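Local atomic coordinates of nodulation protein S (Bradyrhizobium sp., PDB entry 3OFK), a protein that probably methylates an intermediate or product of nod factor synthesis, as an N-methyltransferase that uses S-adenosyl-L-methionine as methyl donor. Residues D24-L29 against C60-F65; V81-I86 against W101-I106. One frame throughout, in Å; residues are numbered along the deposited sequence.

Contact 1: D24-L29 against C60-F65; sequences DDPWRL and CAAGAF. With SAH (S-adenosyl-L-homocysteine), chain E.
Pro26 and Ala62 mark the closest backbone approach, CA to CA 6.6 Å, and a second near point at Leu29 and Ala64 shows the 24-29 loop running beside the type II' turn Cys60-Gly63. In this Rossmann-like methyltransferase fold that turn is part of the glycine-rich loop that follows strand 52-58 and leads into helix 64-69. No hydrogen bond joins the two segments; the evidence is for apolar packing, with 207 Å² buried in all. Ala61 CB is the point where two side chains meet: Leu29 CD1 touches it at 3.6 Å, and Trp27 brings up CZ3 at 3.8 Å, obliquely to the indole plane. Beside them, the Pro26 ring presses CD and CG on Ala62 CB, and Leu29 CB reaches Ala64 CB more loosely.

Both segments also line the SAH pocket. With CG anti to its carbonyl carbon (chi1 -71°), Trp27 sets its ring so that the thioether sulfur SD sits over the centre of one face, while CH2 meets the ribose at C3'. Both methyls of Leu29 face the SAH carboxylate oxygen OXT from the same side, CD1 the nearer at 3.5 Å. NE1 of Trp27 has a weak hydrogen bond to the hydroxyl of Tyr126. The turn also holds a ribose hydroxyl: Ala61 N donates to SAH O3' at 2.9 Å, with a bent N-H...O angle of 139°.

Contact 2: V81-I86 against W101-I106; sequences VMPRAI and WAATDI. With SAH (S-adenosyl-L-homocysteine), chain E.
The beta-alpha-beta unit of strand 73-80, helix 83-92 and strand 99-103 supplies this contact: the start of its helix packs on the end of its last strand, and the loops on the same side receive the adenine of SAH. Ile86 and Trp101 pass alongside one another, running in opposing senses. CG2 of Ile86 meets Trp101 CB at 3.7 Å, and Ile86 CD1 reaches on to CE3 of the indole and to the carbonyl O of Ala102. Ile86 O lies over one face of the same ring. Toward the solvent side, Ala103 CB is touched by Pro83 CG at 4.1 Å and, at a similar distance, by Ile86 CG1.

Such a crossover from strand to helix to parallel strand is the repeating element of the Rossmann-like fold, and here Ala102 pairs through its backbone with Val78 and Asp80 of the neighbouring strand. Ala103 is the centre of an inverse gamma turn, and the chain then comes close to the other segment, with Val81 CA 4.4 Å from Asp105 CA. The two side chains run abreast, with Val81 CG2 against Asp105 CB at 3.8 Å.

Val81 turns its other methyl to the ligand: CG1, held between the backbone N and the carbonyl carbon (chi1 77°), lies over a face of the adenine, against C4 and C5. The hydrogen bonds to the adenine come from Asp105 and Ile106 of the other segment. Asp105 OD1 accepts from SAH N6 at 3.0 Å and also from the backbone N of Leu107, a second bond that would fix the carboxylate. Ile106 N donates to adenine N1 with an N-H...N angle of 158°, and Ile106 CG2 approaches that same SAH N1 at 3.6 Å.

Overall arrangement
Contacts 1 and 2 follow one another along the chain, the first closing before the second opens, and their centres lie about 14 Å apart. Both belong to the SAH pocket at the ends of the parallel strands: contact 1 joins the loop between helices 13-21 and 33-46 to the turn after strand 52-58, whereas contact 2 joins the start of helix 83-92, just after strand 73-80, to strand 99-103 and the loop beyond it. They touch where Ala61 O meets Ala85 CB at 3.4 Å, and Cys60 SG packs near Trp101. Between them they meet the ligand from carboxylate and sulfur through ribose to adenine; Asp80, ending strand 73-80, also hydrogen-bonds SAH, probably at the ribose as in related methyltransferases.

Contact 1: D24-L29 against C60-F65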
loop_
_atom_site.group_PDB
_atom_site.type_symbol
_atom_site.label_atom_id
_atom_site.label_comp_id
_atom_site.label_asym_id
_atom_site.label_seq_id
_atom_site.Cartn_x
_atom_site.Cartn_y
_atom_site.Cartn_z
ATOM N N ASP A 24 3.679 14.556 -13.084
ATOM C CA ASP A 24 2.749 13.950 -14.048
ATOM C C ASP A 24 2.456 12.479 -13.702
ATOM O O ASP A 24 1.297 12.067 -13.692
ATOM C CB ASP A 24 3.272 14.011 -15.494
ATOM C CG ASP A 24 3.428 15.460 -16.040
ATOM O OD1 ASP A 24 3.122 16.422 -15.309
ATOM O OD2 ASP A 24 3.887 15.644 -17.207
ATOM N N ASP A 25 3.500 11.702 -13.416
ATOM C CA ASP A 25 3.350 10.269 -13.081
ATOM C C ASP A 25 4.000 10.043 -11.718
ATOM O O ASP A 25 5.210 9.796 -11.635
ATOM C CB ASP A 25 4.014 9.425 -14.179
ATOM C CG ASP A 25 3.869 7.912 -13.969
ATOM O OD1 ASP A 25 2.954 7.447 -13.256
ATOM O OD2 ASP A 25 4.692 7.174 -14.556
ATOM N N PRO A 26 3.216 10.169 -10.632
ATOM C CA PRO A 26 3.813 10.012 -9.303
ATOM C C PRO A 26 4.439 8.655 -9.111
ATOM O O PRO A 26 3.813 7.637 -9.425
ATOM C CB PRO A 26 2.622 10.205 -8.366
ATOM C CG PRO A 26 1.734 11.152 -9.124
ATOM C CD PRO A 26 1.811 10.613 -10.538
ATOM N N TRP A 27 5.669 8.639 -8.613
ATOM C CA TRP A 27 6.418 7.384 -8.387
ATOM C C TRP A 27 6.629 6.542 -9.654
ATOM O O TRP A 27 7.023 5.365 -9.589
ATOM C CB TRP A 27 5.732 6.547 -7.301
ATOM C CG TRP A 27 5.875 7.118 -5.930
ATOM C CD1 TRP A 27 6.910 6.913 -5.062
ATOM C CD2 TRP A 27 4.958 7.988 -5.265
ATOM N NE1 TRP A 27 6.697 7.611 -3.905
ATOM C CE2 TRP A 27 5.498 8.271 -3.995
ATOM C CE3 TRP A 27 3.738 8.565 -5.623
ATOM C CZ2 TRP A 27 4.849 9.093 -3.074
ATOM C CZ3 TRP A 27 3.079 9.368 -4.700
ATOM C CH2 TRP A 27 3.638 9.622 -3.437
ATOM N N ARG A 28 6.406 7.151 -10.811
ATOM C CA ARG A 28 6.432 6.426 -12.081
ATOM C C ARG A 28 5.562 5.149 -12.136
ATOM O O ARG A 28 5.868 4.218 -12.879
ATOM C CB ARG A 28 7.887 6.139 -12.507
ATOM C CG ARG A 28 8.340 6.976 -13.682
ATOM C CD ARG A 28 9.540 6.307 -14.376
ATOM N NE ARG A 28 10.638 6.068 -13.425
ATOM C CZ ARG A 28 11.543 5.089 -13.517
ATOM N NH1 ARG A 28 11.501 4.211 -14.517
ATOM N NH2 ARG A 28 12.499 4.981 -12.590
ATOM N N LEU A 29 4.463 5.120 -11.390
ATOM C CA LEU A 29 3.630 3.900 -11.289
ATOM C C LEU A 29 2.934 3.512 -12.599
ATOM O O LEU A 29 2.546 2.338 -12.791
ATOM C CB LEU A 29 2.575 4.055 -10.181
ATOM C CG LEU A 29 3.146 4.243 -8.767
ATOM C CD1 LEU A 29 2.077 4.722 -7.796
ATOM C CD2 LEU A 29 3.817 2.990 -8.244
ATOM N N CYS A 60 -2.827 5.659 -2.080
ATOM C CA CYS A 60 -3.327 5.477 -3.445
ATOM C C CYS A 60 -2.552 6.213 -4.522
ATOM O O CYS A 60 -2.850 6.024 -5.720
ATOM C CB CYS A 60 -4.797 5.940 -3.538
ATOM S SG CYS A 60 -5.153 7.669 -3.047
ATOM N N ALA A 61 -1.588 7.037 -4.140
ATOM C CA ALA A 61 -0.882 7.918 -5.092
ATOM C C ALA A 61 -1.910 8.526 -6.039
ATOM O O ALA A 61 -2.915 9.060 -5.556
ATOM C CB ALA A 61 0.205 7.168 -5.864
ATOM N N ALA A 62 -1.689 8.438 -7.363
ATOM C CA ALA A 62 -2.609 9.001 -8.379
ATOM C C ALA A 62 -3.721 8.039 -8.828
ATOM O O ALA A 62 -4.417 8.332 -9.782
ATOM C CB ALA A 62 -1.854 9.518 -9.599
ATOM N N GLY A 63 -3.887 6.913 -8.161
ATOM C CA GLY A 63 -5.023 6.016 -8.435
ATOM C C GLY A 63 -4.725 4.884 -9.395
ATOM O O GLY A 63 -5.651 4.199 -9.819
ATOM N N ALA A 64 -3.455 4.694 -9.769
ATOM C CA ALA A 64 -3.112 3.633 -10.742
ATOM C C ALA A 64 -3.580 2.258 -10.270
ATOM O O ALA A 64 -4.175 1.507 -11.068
ATOM C CB ALA A 64 -1.636 3.620 -11.092
ATOM N N PHE A 65 -3.345 1.920 -8.998
ATOM C CA PHE A 65 -3.790 0.635 -8.469
ATOM C C PHE A 65 -5.268 0.641 -8.085
ATOM O O PHE A 65 -5.957 -0.352 -8.313
ATOM C CB PHE A 65 -2.921 0.113 -7.311
ATOM C CG PHE A 65 -3.226 -1.319 -6.966
ATOM C CD1 PHE A 65 -2.681 -2.350 -7.724
ATOM C CD2 PHE A 65 -4.107 -1.632 -5.961
ATOM C CE1 PHE A 65 -2.994 -3.680 -7.464
ATOM C CE2 PHE A 65 -4.415 -2.945 -5.671
ATOM C CZ PHE A 65 -3.842 -3.988 -6.458
HETATM N N SAH E . -0.255 1.710 -2.753
HETATM C CA SAH E . 0.029 2.347 -4.035
HETATM C CB SAH E . 0.640 3.726 -3.802
HETATM C CG SAH E . 2.014 3.832 -3.160
HETATM S SD SAH E . 2.726 5.515 -3.142
HETATM C C SAH E . 0.932 1.513 -4.957
HETATM O O SAH E . 1.562 0.543 -4.529
HETATM O OXT SAH E . 1.041 1.801 -6.148
HETATM C "C5'" SAH E . 2.426 5.819 -1.370
HETATM C "C4'" SAH E . 1.123 6.482 -0.967
HETATM O "O4'" SAH E . 0.989 6.387 0.450
HETATM C "C3'" SAH E . 1.033 7.964 -1.328
HETATM O "O3'" SAH E . -0.262 8.252 -1.873
HETATM C "C2'" SAH E . 1.244 8.658 0.027
HETATM O "O2'" SAH E . 0.608 9.911 0.093
HETATM C "C1'" SAH E . 0.610 7.657 0.954
HETATM N N9 SAH E . 0.969 7.709 2.390
HETATM C C8 SAH E . 2.207 7.934 2.937
HETATM N N7 SAH E . 2.094 7.844 4.280
HETATM C C5 SAH E . 0.820 7.561 4.601
HETATM C C6 SAH E . 0.237 7.325 5.847
HETATM N N6 SAH E . 0.993 7.480 6.970
HETATM N N1 SAH E . -1.105 7.040 5.886
HETATM C C2 SAH E . -1.829 6.939 4.702
HETATM N N3 SAH E . -1.218 7.146 3.470
HETATM C C4 SAH E . 0.101 7.436 3.419
#

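Contact 2: V81-I86 against W101-I106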
loop_
_atom_site.group_PDB
_atom_site.type_symbol
_atom_site.label_atom_id
_atom_site.label_comp_id
_atom_site.label_asym_id
_atom_site.label_seq_id
_atom_site.Cartn_x
_atom_site.Cartn_y
_atom_site.Cartn_z
ATOM N N VAL A 81 -2.916 9.956 3.400
ATOM C CA VAL A 81 -2.565 11.060 4.255
ATOM C C VAL A 81 -2.530 12.381 3.481
ATOM O O VAL A 81 -2.637 13.449 4.068
ATOM C CB VAL A 81 -1.206 10.803 4.899
ATOM C CG1 VAL A 81 -0.076 11.060 3.893
ATOM C CG2 VAL A 81 -1.052 11.664 6.118
ATOM N N MET A 82 -2.410 12.304 2.155
ATOM C CA MET A 82 -2.329 13.483 1.303
ATOM C C MET A 82 -3.620 13.815 0.559
ATOM O O MET A 82 -3.997 13.091 -0.365
ATOM C CB MET A 82 -1.220 13.292 0.269
ATOM C CG MET A 82 0.180 13.026 0.886
ATOM S SD MET A 82 0.712 14.302 2.038
ATOM C CE MET A 82 1.061 15.642 0.919
ATOM N N PRO A 83 -4.280 14.936 0.915
ATOM C CA PRO A 83 -5.419 15.323 0.067
ATOM C C PRO A 83 -5.173 15.323 -1.451
ATOM O O PRO A 83 -6.068 14.926 -2.193
ATOM C CB PRO A 83 -5.762 16.726 0.560
ATOM C CG PRO A 83 -5.308 16.728 2.000
ATOM C CD PRO A 83 -4.067 15.888 2.023
ATOM N N ARG A 84 -3.998 15.779 -1.923
ATOM C CA ARG A 84 -3.681 15.734 -3.362
ATOM C C ARG A 84 -3.775 14.306 -3.948
ATOM O O ARG A 84 -4.176 14.158 -5.114
ATOM C CB ARG A 84 -2.316 16.396 -3.670
ATOM C CG ARG A 84 -1.895 16.417 -5.169
ATOM C CD ARG A 84 -2.498 17.558 -5.965
ATOM N NE ARG A 84 -3.480 17.160 -6.990
ATOM C CZ ARG A 84 -4.797 17.438 -6.984
ATOM N NH1 ARG A 84 -5.391 18.107 -5.984
ATOM N NH2 ARG A 84 -5.546 17.031 -8.003
ATOM N N ALA A 85 -3.491 13.261 -3.144
ATOM C CA ALA A 85 -3.605 11.875 -3.612
ATOM C C ALA A 85 -5.089 11.493 -3.833
ATOM O O ALA A 85 -5.455 10.953 -4.880
ATOM C CB ALA A 85 -2.935 10.906 -2.649
ATOM N N ILE A 86 -5.928 11.831 -2.854
ATOM C CA ILE A 86 -7.381 11.619 -2.988
ATOM C C ILE A 86 -7.892 12.353 -4.249
ATOM O O ILE A 86 -8.614 11.771 -5.053
ATOM C CB ILE A 86 -8.162 12.131 -1.742
ATOM C CG1 ILE A 86 -7.607 11.530 -0.422
ATOM C CG2 ILE A 86 -9.667 11.936 -1.908
ATOM C CD1 ILE A 86 -7.480 10.055 -0.398
ATOM N N TRP A 101 -13.589 7.757 0.139
ATOM C CA TRP A 101 -12.247 8.246 0.402
ATOM C C TRP A 101 -12.136 8.968 1.729
ATOM O O TRP A 101 -13.092 9.594 2.236
ATOM C CB TRP A 101 -11.763 9.182 -0.717
ATOM C CG TRP A 101 -12.054 8.710 -2.109
ATOM C CD1 TRP A 101 -13.262 8.738 -2.758
ATOM C CD2 TRP A 101 -11.107 8.192 -3.048
ATOM N NE1 TRP A 101 -13.121 8.249 -4.028
ATOM C CE2 TRP A 101 -11.807 7.916 -4.235
ATOM C CE3 TRP A 101 -9.727 7.924 -2.992
ATOM C CZ2 TRP A 101 -11.176 7.376 -5.375
ATOM C CZ3 TRP A 101 -9.111 7.406 -4.113
ATOM C CH2 TRP A 101 -9.840 7.124 -5.279
ATOM N N ALA A 102 -10.931 8.936 2.276
ATOM C CA ALA A 102 -10.620 9.734 3.467
ATOM C C ALA A 102 -9.164 10.212 3.431
ATOM O O ALA A 102 -8.280 9.430 3.172
ATOM C CB ALA A 102 -10.937 8.935 4.729
ATOM N N ALA A 103 -8.940 11.516 3.653
ATOM C CA ALA A 103 -7.612 12.063 3.725
ATOM C C ALA A 103 -7.218 11.936 5.184
ATOM O O ALA A 103 -7.552 12.784 6.011
ATOM C CB ALA A 103 -7.572 13.551 3.243
ATOM N N THR A 104 -6.613 10.807 5.521
ATOM C CA THR A 104 -6.180 10.553 6.895
ATOM C C THR A 104 -4.953 9.679 6.855
ATOM O O THR A 104 -4.757 8.872 5.952
ATOM C CB THR A 104 -7.260 9.801 7.742
ATOM O OG1 THR A 104 -8.544 10.369 7.498
ATOM C CG2 THR A 104 -6.981 9.915 9.228
ATOM N N ASP A 105 -4.165 9.833 7.890
ATOM C CA ASP A 105 -3.033 9.009 8.148
ATOM C C ASP A 105 -3.574 7.658 8.649
ATOM O O ASP A 105 -4.582 7.594 9.375
ATOM C CB ASP A 105 -2.194 9.702 9.223
ATOM C CG ASP A 105 -0.836 9.083 9.398
ATOM O OD1 ASP A 105 -0.713 7.838 9.359
ATOM O OD2 ASP A 105 0.105 9.866 9.575
ATOM N N ILE A 106 -2.926 6.565 8.261
ATOM C CA ILE A 106 -3.361 5.241 8.744
ATOM C C ILE A 106 -3.297 5.179 10.293
ATOM O O ILE A 106 -4.104 4.490 10.930
ATOM C CB ILE A 106 -2.578 4.096 8.058
ATOM C CG1 ILE A 106 -3.043 2.717 8.579
ATOM C CG2 ILE A 106 -1.073 4.272 8.199
ATOM C CD1 ILE A 106 -4.534 2.464 8.422
HETATM N N SAH E . -0.255 1.710 -2.753
HETATM C CA SAH E . 0.029 2.347 -4.035
HETATM C CB SAH E . 0.640 3.726 -3.802
HETATM C CG SAH E . 2.014 3.832 -3.160
HETATM S SD SAH E . 2.726 5.515 -3.142
HETATM C C SAH E . 0.932 1.513 -4.957
HETATM O O SAH E . 1.562 0.543 -4.529
HETATM O OXT SAH E . 1.041 1.801 -6.148
HETATM C "C5'" SAH E . 2.426 5.819 -1.370
HETATM C "C4'" SAH E . 1.123 6.482 -0.967
HETATM O "O4'" SAH E . 0.989 6.387 0.450
HETATM C "C3'" SAH E . 1.033 7.964 -1.328
HETATM O "O3'" SAH E . -0.262 8.252 -1.873
HETATM C "C2'" SAH E . 1.244 8.658 0.027
HETATM O "O2'" SAH E . 0.608 9.911 0.093
HETATM C "C1'" SAH E . 0.610 7.657 0.954
HETATM N N9 SAH E . 0.969 7.709 2.390
HETATM C C8 SAH E . 2.207 7.934 2.937
HETATM N N7 SAH E . 2.094 7.844 4.280
HETATM C C5 SAH E . 0.820 7.561 4.601
HETATM C C6 SAH E . 0.237 7.325 5.847
HETATM N N6 SAH E . 0.993 7.480 6.970
HETATM N N1 SAH E . -1.105 7.040 5.886
HETATM C C2 SAH E . -1.829 6.939 4.702
HETATM N N3 SAH E . -1.218 7.146 3.470
HETATM C C4 SAH E . 0.101 7.436 3.419
#